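Local coordinates for CRP-like protein Clp (Xanthomonas campestris pv. campestris, PDB 3IWZ) that acts as a homodimeric, c-di-GMP-responsive global transcription regulator that activates or represses virulence genes and whose DNA binding c-di-GMP appears to abolish, at residues Ile65-Asp70 and Leu75-Phe80. Sequence-based numbering, arbitrary orientation.
Sequences IIAEED and LVLGYF
Ala67 and Leu75 pair their backbones in both directions. Ala67 N donates to Leu75 O at 3.1 Å. Leu75 N returns a bond to Ala67 O, also 3.1 Å. Leu75 O takes a second, softer contact from the CA-H of Ile66, with CA 3.6 Å away. Further along, Ile65 faces two residues. Its O accepts Leu77 N at 2.8 Å. Its N donates to Gly78 O at 3.1 Å. This is a beta bulge in the antiparallel hairpin 63-68/74-80 of the cyclic nucleotide-binding domain, a beta-roll of the cupin clan. Strand 74-80 is outermost in its sheet within the chain. The backbone of Ile66 bonds across to Ile101 on the opposite flank of its strand. The backbone of Val76 bonds to Arg195 in the predicted helix-turn-helix region, and Val76 O also has a weak bond from Lys151. Past the bulge, the Phe80 side chain crosses that of Ile65 at about a right angle. Ile65 CG1 lies beside its own backbone N, anti to the carbonyl carbon (chi1 -64°), and this branch meets Phe80 CE2 obliquely at 3.3 Å. Leu77 CD2 sits 4.3 Å from Ala67 CB, and Leu77 also packs on Thr149 of the second subunit.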
# COMPACT_ATOMS: atom_id res chain seq x y z
N ILE D 65 -10.84 -5.56 -2.79
CA ILE D 65 -9.75 -6.21 -2.07
C ILE D 65 -10.00 -5.84 -0.62
O ILE D 65 -10.04 -4.65 -0.28
CB ILE D 65 -8.37 -5.69 -2.50
CG1 ILE D 65 -8.09 -6.03 -3.97
CG2 ILE D 65 -7.29 -6.29 -1.61
CD1 ILE D 65 -7.96 -7.50 -4.27
N ILE D 66 -10.19 -6.84 0.22
CA ILE D 66 -10.48 -6.61 1.63
C ILE D 66 -9.46 -7.27 2.54
O ILE D 66 -8.98 -8.37 2.27
CB ILE D 66 -11.89 -7.14 1.98
CG1 ILE D 66 -12.87 -6.79 0.85
CG2 ILE D 66 -12.37 -6.53 3.29
CD1 ILE D 66 -14.32 -7.13 1.15
N ALA D 67 -9.12 -6.59 3.64
CA ALA D 67 -8.18 -7.11 4.62
C ALA D 67 -8.97 -7.46 5.87
O ALA D 67 -9.94 -6.77 6.21
CB ALA D 67 -7.11 -6.07 4.95
N GLU D 68 -8.57 -8.53 6.55
CA GLU D 68 -9.26 -8.97 7.76
C GLU D 68 -8.39 -8.77 8.99
O GLU D 68 -7.16 -8.70 8.90
CB GLU D 68 -9.62 -10.45 7.67
CG GLU D 68 -10.77 -10.79 6.74
CD GLU D 68 -11.66 -11.89 7.32
OE1 GLU D 68 -11.11 -12.91 7.79
OE2 GLU D 68 -12.90 -11.73 7.29
N GLU D 69 -9.03 -8.67 10.15
CA GLU D 69 -8.30 -8.54 11.40
C GLU D 69 -8.69 -9.75 12.23
O GLU D 69 -9.16 -10.75 11.68
CB GLU D 69 -8.65 -7.25 12.13
CG GLU D 69 -7.59 -6.16 11.97
CD GLU D 69 -6.21 -6.60 12.48
OE1 GLU D 69 -5.21 -5.92 12.15
OE2 GLU D 69 -6.14 -7.61 13.22
N ASP D 70 -8.50 -9.67 13.54
CA ASP D 70 -8.83 -10.81 14.38
C ASP D 70 -10.26 -10.76 14.91
O ASP D 70 -11.00 -11.73 14.79
CB ASP D 70 -7.84 -10.91 15.55
CG ASP D 70 -7.36 -12.33 15.77
OD1 ASP D 70 -6.47 -12.54 16.61
OD2 ASP D 70 -7.88 -13.24 15.08
N LEU D 75 -11.79 -4.31 6.21
CA LEU D 75 -11.44 -2.99 5.72
C LEU D 75 -11.23 -3.08 4.21
O LEU D 75 -10.29 -3.72 3.73
CB LEU D 75 -10.16 -2.48 6.40
CG LEU D 75 -9.66 -1.07 6.03
CD1 LEU D 75 -10.65 -0.02 6.52
CD2 LEU D 75 -8.28 -0.84 6.66
N VAL D 76 -12.15 -2.47 3.46
CA VAL D 76 -12.05 -2.44 2.02
C VAL D 76 -10.84 -1.57 1.68
O VAL D 76 -10.73 -0.44 2.17
CB VAL D 76 -13.33 -1.84 1.39
CG1 VAL D 76 -13.13 -1.58 -0.10
CG2 VAL D 76 -14.50 -2.78 1.60
N LEU D 77 -9.93 -2.09 0.88
CA LEU D 77 -8.75 -1.32 0.51
C LEU D 77 -8.94 -0.69 -0.85
O LEU D 77 -8.18 0.19 -1.25
CB LEU D 77 -7.50 -2.19 0.48
CG LEU D 77 -7.26 -3.09 1.69
CD1 LEU D 77 -5.90 -3.75 1.55
CD2 LEU D 77 -7.30 -2.28 2.96
N GLY D 78 -9.97 -1.14 -1.57
CA GLY D 78 -10.24 -0.59 -2.88
C GLY D 78 -11.12 -1.42 -3.80
O GLY D 78 -11.34 -2.62 -3.58
N TYR D 79 -11.63 -0.77 -4.84
CA TYR D 79 -12.46 -1.42 -5.83
C TYR D 79 -11.64 -1.41 -7.10
O TYR D 79 -10.82 -0.52 -7.30
CB TYR D 79 -13.77 -0.65 -6.06
CG TYR D 79 -14.63 -0.50 -4.83
CD1 TYR D 79 -14.78 -1.55 -3.93
CD2 TYR D 79 -15.33 0.68 -4.59
CE1 TYR D 79 -15.62 -1.44 -2.82
CE2 TYR D 79 -16.17 0.81 -3.49
CZ TYR D 79 -16.31 -0.26 -2.61
OH TYR D 79 -17.15 -0.13 -1.53
N PHE D 80 -11.87 -2.39 -7.97
CA PHE D 80 -11.11 -2.46 -9.20
C PHE D 80 -11.96 -2.97 -10.35
O PHE D 80 -12.77 -3.88 -10.18
CB PHE D 80 -9.90 -3.36 -8.97
CG PHE D 80 -9.06 -2.94 -7.80
CD1 PHE D 80 -8.09 -1.96 -7.94
CD2 PHE D 80 -9.25 -3.52 -6.55
CE1 PHE D 80 -7.32 -1.56 -6.87
CE2 PHE D 80 -8.48 -3.13 -5.46
CZ PHE D 80 -7.51 -2.15 -5.62